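Local coordinates for protein endo-1,3-beta-glucanase, family GH16 (Zobellia galactanivorans, PDB 4CTE) that probably hydrolyses internal beta-1,3-glucosidic bonds of laminarin-type glucans through its family 16 glycoside hydrolase domain, the part present in this chain, at residues L50-K55 against Y64-M69; P96-L101 against I198-A203. The protein carries 1 engineered substitution. All blocks are in the same frame, centred on the assembly; numbering follows the deposited sequence.

Interaction 1 of 2, residues L50-K55 against Y64-M69; sequences LVITAK and YTSARM. With GS1 (1-thio-beta-D-glucopyranose), chain C; EDO (1,2-ethanediol), chain G.
Lys55 and Thr65 form an antiparallel hydrogen-bonded pair. Lys55 N gives its hydrogen to Thr65 O at 2.7 Å. Thr65 N returns a bond to Lys55 O at 3.0 Å. Beyond this pair strand 62-70 is interrupted at Ala67, and the regular bonding to 50-55 stops. Ser66 CA still points its hydrogen at Thr53 O, 3.4 Å away.

Tyr64 can be followed outward from this pair. Its CB lies 3.4 Å from Lys55 O. CG stands beside the backbone N and anti to the carbonyl carbon (chi1 -52°), which brings the ring next to the same oxygen. CD1 meets Lys55 O at 3.6 Å, with the oxygen at the ring edge and near its plane. The far end leaves the hairpin partner, and OH is hydrogen-bonded to Gln215.

Toward the other end the contact turns apolar. Ile52 CG2 rests against Ala67 CB at 3.8 Å. Leu50 and Met69 reach tip to tip, with Met69 SD 3.7 Å from Leu50 CD1 and equally near CD2. Ser66 OG comes close to Ile52 CG2, but its hydrogen bond goes to Met202 O.

Arg68 turns away from 50-55. Its extended chain carries NH2 to O6 of the thioglucose of chain C, 2.8 Å away and nearly straight at 171°. The same NH2 bonds an ethanediol, and NE forms a salt bridge with Glu22.

One side of the second strand thus faces the sugar-binding cleft, while the other strand runs on toward the calcium site at Gly48 and Asp225. Together strands 49-59 and 62-70 make a beta hairpin of the family 16 jelly-roll sandwich.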
loop_
_atom_site.group_PDB
_atom_site.type_symbol
_atom_site.label_atom_id
_atom_site.label_comp_id
_atom_site.label_asym_id
_atom_site.label_seq_id
_atom_site.Cartn_x
_atom_site.Cartn_y
_atom_site.Cartn_z
ATOM N N LEU A 50 3.459 13.990 -1.400
ATOM C CA LEU A 50 4.170 13.230 -0.408
ATOM C C LEU A 50 5.336 12.579 -1.156
ATOM O O LEU A 50 5.161 11.996 -2.289
ATOM C CB LEU A 50 3.303 12.132 0.166
ATOM C CG LEU A 50 3.990 11.114 1.097
ATOM C CD1 LEU A 50 4.413 11.760 2.435
ATOM C CD2 LEU A 50 3.049 9.926 1.268
ATOM N N VAL A 51 6.518 12.655 -0.541
ATOM C CA VAL A 51 7.734 12.048 -1.101
ATOM C C VAL A 51 8.221 11.013 -0.087
ATOM O O VAL A 51 8.591 11.376 1.028
ATOM C CB VAL A 51 8.878 13.077 -1.423
ATOM C CG1 VAL A 51 10.114 12.379 -2.094
ATOM C CG2 VAL A 51 8.363 14.262 -2.263
ATOM N N ILE A 52 8.167 9.735 -0.443
ATOM C CA ILE A 52 8.771 8.736 0.426
ATOM C C ILE A 52 10.090 8.435 -0.240
ATOM O O ILE A 52 10.100 8.049 -1.396
ATOM C CB ILE A 52 7.874 7.512 0.635
ATOM C CG1 ILE A 52 6.622 7.977 1.409
ATOM C CG2 ILE A 52 8.645 6.364 1.347
ATOM C CD1 ILE A 52 5.567 6.905 1.530
ATOM N N THR A 53 11.190 8.604 0.491
ATOM C CA THR A 53 12.533 8.386 -0.062
ATOM C C THR A 53 13.187 7.151 0.552
ATOM O O THR A 53 13.284 7.041 1.779
ATOM C CB THR A 53 13.423 9.639 0.097
ATOM O OG1 THR A 53 12.701 10.797 -0.396
ATOM C CG2 THR A 53 14.808 9.503 -0.634
ATOM N N ALA A 54 13.591 6.192 -0.306
ATOM C CA ALA A 54 14.366 5.050 0.177
ATOM C C ALA A 54 15.808 5.474 0.012
ATOM O O ALA A 54 16.181 5.956 -1.088
ATOM C CB ALA A 54 14.108 3.763 -0.594
ATOM N N LYS A 55 16.627 5.258 1.049
ATOM C CA LYS A 55 18.014 5.695 1.009
ATOM C C LYS A 55 18.969 4.563 1.356
ATOM O O LYS A 55 18.608 3.633 2.142
ATOM C CB LYS A 55 18.270 6.835 1.996
ATOM C CG LYS A 55 17.467 8.089 1.768
ATOM C CD LYS A 55 17.841 9.137 2.801
ATOM C CE LYS A 55 17.123 10.427 2.427
ATOM N NZ LYS A 55 17.535 11.563 3.306
ATOM N N TYR A 64 19.389 0.245 4.916
ATOM C CA TYR A 64 18.538 1.151 4.167
ATOM C C TYR A 64 17.527 1.803 5.085
ATOM O O TYR A 64 17.159 1.231 6.123
ATOM C CB TYR A 64 17.733 0.443 3.047
ATOM C CG TYR A 64 18.618 -0.383 2.158
ATOM C CD1 TYR A 64 19.338 0.218 1.110
ATOM C CD2 TYR A 64 18.759 -1.746 2.390
ATOM C CE1 TYR A 64 20.212 -0.528 0.286
ATOM C CE2 TYR A 64 19.609 -2.513 1.572
ATOM C CZ TYR A 64 20.321 -1.898 0.518
ATOM O OH TYR A 64 21.193 -2.647 -0.264
ATOM N N THR A 65 17.056 2.985 4.670
ATOM C CA THR A 65 15.972 3.632 5.353
ATOM C C THR A 65 14.896 4.004 4.323
ATOM O O THR A 65 15.187 4.212 3.121
ATOM C CB THR A 65 16.422 4.905 6.081
ATOM O OG1 THR A 65 17.043 5.799 5.149
ATOM C CG2 THR A 65 17.389 4.624 7.223
ATOM N N SER A 66 13.650 4.078 4.782
ATOM C CA SER A 66 12.541 4.518 3.946
ATOM C C SER A 66 11.441 4.988 4.902
ATOM O O SER A 66 11.738 5.275 6.092
ATOM C CB SER A 66 12.082 3.402 3.004
ATOM O OG SER A 66 11.077 3.865 2.104
ATOM N N ALA A 67 10.200 5.079 4.401
ATOM C CA ALA A 67 9.091 5.473 5.277
ATOM C C ALA A 67 7.879 4.609 5.032
ATOM O O ALA A 67 7.695 4.070 3.899
ATOM C CB ALA A 67 8.769 6.929 5.070
ATOM N N ARG A 68 7.102 4.429 6.108
ATOM C CA ARG A 68 5.848 3.715 6.101
ATOM C C ARG A 68 4.900 4.551 6.951
ATOM O O ARG A 68 5.205 4.913 8.127
ATOM C CB ARG A 68 5.983 2.340 6.679
ATOM C CG ARG A 68 4.673 1.577 6.833
ATOM C CD ARG A 68 4.952 0.100 7.008
ATOM N NE ARG A 68 3.850 -0.636 7.639
ATOM C CZ ARG A 68 3.642 -1.951 7.531
ATOM N NH1 ARG A 68 4.426 -2.714 6.743
ATOM N NH2 ARG A 68 2.626 -2.516 8.202
ATOM N N MET A 69 3.735 4.805 6.361
ATOM C CA MET A 69 2.709 5.676 6.971
ATOM C C MET A 69 1.369 4.980 6.958
ATOM O O MET A 69 1.074 4.235 6.002
ATOM C CB MET A 69 2.588 6.956 6.173
ATOM C CG MET A 69 3.857 7.791 6.081
ATOM S SD MET A 69 3.767 9.024 4.778
ATOM C CE MET A 69 2.278 9.972 5.110
HETATM C C1 GS1 C . 2.111 -8.600 5.474
HETATM S S1 GS1 C . 2.472 -8.196 3.771
HETATM C C2 GS1 C . 3.138 -9.568 6.125
HETATM O O2 GS1 C . 3.233 -10.776 5.371
HETATM C C3 GS1 C . 2.628 -9.847 7.560
HETATM O O3 GS1 C . 3.455 -10.838 8.277
HETATM C C4 GS1 C . 2.350 -8.485 8.330
HETATM O O4 GS1 C . 1.780 -8.759 9.605
HETATM C C5 GS1 C . 1.414 -7.522 7.528
HETATM O O5 GS1 C . 1.971 -7.332 6.190
HETATM C C6 GS1 C . 1.052 -6.162 8.185
HETATM O O6 GS1 C . 2.190 -5.295 8.272
HETATM C C1 EDO G . 0.100 -2.046 10.647
HETATM O O1 EDO G . 1.446 -1.556 10.533
HETATM C C2 EDO G . -0.029 -2.592 12.037
HETATM O O2 EDO G . 0.324 -1.515 12.950
#

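Interaction 2 of 2, residues P96-L101 against I198-A203; sequences PAFWML and ILLNMA. With GS1 (1-thio-beta-D-glucopyranose), chain B; GS1 (1-thio-beta-D-glucopyranose), chain C.
Leu199 N donates to Trp99 O at 2.7 Å, the shortest polar bond between the strands. Ile198 CA makes a weaker C-H contact with the same oxygen at 3.5 Å. Trp99 N in turn bonds Leu199 O, and Ala97 and Asn201 exchange the same pair of backbone bonds. The two strands are regular antiparallel neighbours.

The side chain of Trp99 lies with those of Ala97, Leu199 and Asn201. Its CG sits between the backbone N and the carbonyl carbon (chi1 56°), and this lays the indole across the neighbouring strand. NE1 then donates to Asn201 OD1 at 2.8 Å, somewhat out of the indole plane. The ring and the amide are turned 72° apart. Leu199 CB covers one face, 3.7 Å from the centroid of the five-membered ring. Over the opposite face lies O4 of the thioglucose of chain B, 3.0 Å from Trp99 CZ3. O6 of the chain C sugar is at the ring edge. Asn201 ND2 is bonded to a glycerol and only weakly to Tyr38 OH.

The other side of the strands is apolar. Phe98 and Leu200 lie side by side, with CD1 of the ring 3.6 Å from Leu200 CD2. Phe98 CE1 meets Ile198 CG2 at 3.8 Å, and Pro96 packs on Met202. Strands 80-87 and 220-231 cover this layer.

With an alanine in place of Trp99, Asn201 OD1 would probably lose its indole donor, Leu199 CB the ring it packs on, and O4 of the chain B sugar the ring face it now lies over.

The two sides therefore have different chemistry. One is an apolar sandwich core. The other carries an indole that is tied to an amide, packed on Leu199 and touched by both sugars, consistent with sugar binding in the cleft.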
loop_
_atom_site.group_PDB
_atom_site.type_symbol
_atom_site.label_atom_id
_atom_site.label_comp_id
_atom_site.label_asym_id
_atom_site.label_seq_id
_atom_site.Cartn_x
_atom_site.Cartn_y
_atom_site.Cartn_z
ATOM N N PRO A 96 7.398 -0.552 -3.491
ATOM C CA PRO A 96 6.372 0.374 -3.020
ATOM C C PRO A 96 4.989 -0.304 -2.889
ATOM O O PRO A 96 4.704 -1.321 -3.586
ATOM C CB PRO A 96 6.343 1.395 -4.116
ATOM C CG PRO A 96 6.602 0.545 -5.367
ATOM C CD PRO A 96 7.726 -0.322 -4.911
ATOM N N ALA A 97 4.131 0.268 -2.037
ATOM C CA ALA A 97 2.771 -0.278 -1.867
ATOM C C ALA A 97 1.825 0.781 -1.376
ATOM O O ALA A 97 2.228 1.666 -0.636
ATOM C CB ALA A 97 2.746 -1.474 -0.912
ATOM N N PHE A 98 0.572 0.669 -1.811
ATOM C CA PHE A 98 -0.568 1.517 -1.436
ATOM C C PHE A 98 -1.627 0.489 -1.108
ATOM O O PHE A 98 -2.126 -0.236 -2.017
ATOM C CB PHE A 98 -0.974 2.397 -2.586
ATOM C CG PHE A 98 -2.329 3.085 -2.413
ATOM C CD1 PHE A 98 -2.716 3.702 -1.188
ATOM C CD2 PHE A 98 -3.172 3.223 -3.532
ATOM C CE1 PHE A 98 -3.969 4.373 -1.087
ATOM C CE2 PHE A 98 -4.409 3.868 -3.438
ATOM C CZ PHE A 98 -4.812 4.465 -2.214
ATOM N N TRP A 99 -1.964 0.407 0.178
ATOM C CA TRP A 99 -2.746 -0.707 0.645
ATOM C C TRP A 99 -3.559 -0.401 1.865
ATOM O O TRP A 99 -3.530 0.727 2.361
ATOM C CB TRP A 99 -1.785 -1.899 0.860
ATOM C CG TRP A 99 -0.618 -1.669 1.776
ATOM C CD1 TRP A 99 0.408 -0.723 1.655
ATOM C CD2 TRP A 99 -0.224 -2.533 2.898
ATOM N NE1 TRP A 99 1.361 -0.911 2.630
ATOM C CE2 TRP A 99 1.030 -1.978 3.423
ATOM C CE3 TRP A 99 -0.786 -3.684 3.513
ATOM C CZ2 TRP A 99 1.687 -2.552 4.509
ATOM C CZ3 TRP A 99 -0.119 -4.253 4.621
ATOM C CH2 TRP A 99 1.092 -3.685 5.107
ATOM N N MET A 100 -4.315 -1.400 2.324
ATOM C CA MET A 100 -5.254 -1.245 3.431
ATOM C C MET A 100 -5.253 -2.476 4.293
ATOM O O MET A 100 -5.060 -3.580 3.785
ATOM C CB MET A 100 -6.677 -0.999 2.900
ATOM C CG MET A 100 -6.788 0.131 1.874
ATOM S SD MET A 100 -8.477 0.455 1.377
ATOM C CE MET A 100 -9.124 1.380 2.796
ATOM N N LEU A 101 -5.465 -2.260 5.585
ATOM C CA LEU A 101 -5.563 -3.315 6.577
ATOM C C LEU A 101 -6.777 -3.092 7.414
ATOM O O LEU A 101 -7.126 -1.941 7.687
ATOM C CB LEU A 101 -4.342 -3.321 7.484
ATOM C CG LEU A 101 -3.031 -3.863 6.916
ATOM C CD1 LEU A 101 -1.900 -3.543 7.906
ATOM C CD2 LEU A 101 -3.101 -5.369 6.627
ATOM N N ILE A 198 -5.641 2.998 5.747
ATOM C CA ILE A 198 -4.776 3.067 4.584
ATOM C C ILE A 198 -3.312 3.121 4.978
ATOM O O ILE A 198 -2.954 3.756 5.987
ATOM C CB ILE A 198 -5.147 4.317 3.756
ATOM C CG1 ILE A 198 -6.575 4.141 3.173
ATOM C CG2 ILE A 198 -4.107 4.609 2.657
ATOM C CD1 ILE A 198 -7.235 5.404 2.670
ATOM N N LEU A 199 -2.463 2.457 4.181
ATOM C CA LEU A 199 -1.007 2.540 4.354
ATOM C C LEU A 199 -0.328 2.954 3.052
ATOM O O LEU A 199 -0.818 2.640 1.931
ATOM C CB LEU A 199 -0.389 1.219 4.858
ATOM C CG LEU A 199 -0.945 0.557 6.139
ATOM C CD1 LEU A 199 -2.135 -0.327 5.788
ATOM C CD2 LEU A 199 0.162 -0.226 6.859
ATOM N N LEU A 200 0.778 3.674 3.190
ATOM C CA LEU A 200 1.679 3.981 2.072
ATOM C C LEU A 200 3.076 3.660 2.546
ATOM O O LEU A 200 3.431 4.031 3.671
ATOM C CB LEU A 200 1.617 5.446 1.655
ATOM C CG LEU A 200 0.412 5.837 0.810
ATOM C CD1 LEU A 200 0.305 7.348 0.819
ATOM C CD2 LEU A 200 0.524 5.249 -0.620
ATOM N N ASN A 201 3.870 2.954 1.742
ATOM C CA ASN A 201 5.267 2.743 2.091
ATOM C C ASN A 201 6.102 2.397 0.864
ATOM O O ASN A 201 5.549 2.130 -0.244
ATOM C CB ASN A 201 5.396 1.589 3.097
ATOM C CG ASN A 201 5.112 0.251 2.438
ATOM O OD1 ASN A 201 3.963 -0.077 2.199
ATOM N ND2 ASN A 201 6.162 -0.501 2.107
ATOM N N MET A 202 7.424 2.379 1.074
ATOM C CA MET A 202 8.339 1.802 0.086
ATOM C C MET A 202 9.402 0.952 0.819
ATOM O O MET A 202 10.266 1.483 1.525
ATOM C CB MET A 202 9.007 2.830 -0.816
ATOM C CG MET A 202 9.738 2.135 -1.990
ATOM S SD MET A 202 10.047 3.221 -3.420
ATOM C CE MET A 202 10.857 4.626 -2.623
ATOM N N ALA A 203 9.282 -0.358 0.669
ATOM C CA ALA A 203 10.211 -1.278 1.297
ATOM C C ALA A 203 11.437 -1.403 0.381
ATOM O O ALA A 203 11.367 -1.086 -0.837
ATOM C CB ALA A 203 9.506 -2.606 1.528
HETATM C C1 GS1 B . 2.389 -8.912 0.240
HETATM S S1 GS1 B . 3.459 -9.944 -0.708
HETATM C C2 GS1 B . 2.616 -9.230 1.705
HETATM O O2 GS1 B . 2.290 -10.564 2.101
HETATM C C3 GS1 B . 1.608 -8.367 2.349
HETATM C C4 GS1 B . 2.199 -7.025 2.134
HETATM O O4 GS1 B . 1.549 -6.230 3.087
HETATM C C5 GS1 B . 1.819 -6.697 0.709
HETATM O O5 GS1 B . 2.692 -7.539 -0.063
HETATM C C6 GS1 B . 1.907 -5.200 0.407
HETATM O O6 GS1 B . 2.379 -5.098 -0.929
HETATM C C1 GS1 C . 2.111 -8.600 5.474
HETATM S S1 GS1 C . 2.472 -8.196 3.771
HETATM C C2 GS1 C . 3.138 -9.568 6.125
HETATM O O2 GS1 C . 3.233 -10.776 5.371
HETATM C C3 GS1 C . 2.628 -9.847 7.560
HETATM O O3 GS1 C . 3.455 -10.838 8.277
HETATM C C4 GS1 C . 2.350 -8.485 8.330
HETATM O O4 GS1 C . 1.780 -8.759 9.605
HETATM C C5 GS1 C . 1.414 -7.522 7.528
HETATM O O5 GS1 C . 1.971 -7.332 6.190
HETATM C C6 GS1 C . 1.052 -6.162 8.185
HETATM O O6 GS1 C . 2.190 -5.295 8.272
#

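Overall arrangement
Both interactions are buried and antiparallel, but they differ in place. The centre of interaction 2 is about 2 Å from the centre of the chain, that of interaction 1 about 13 Å. Interaction 1 joins strands close in sequence; 96-101 and 198-203 are almost a hundred residues apart. Strands 62-70 and 196-204 are neighbours, so the two contacts run on into each other: Met69 N lies 2.8 Å from Leu200 O, probably hydrogen-bonded. Arg68 packs against Trp99, and both contacts touch the chain C sugar. Interaction 1 meets it through one charged side chain, interaction 2 mainly through aromatic and aliphatic surface.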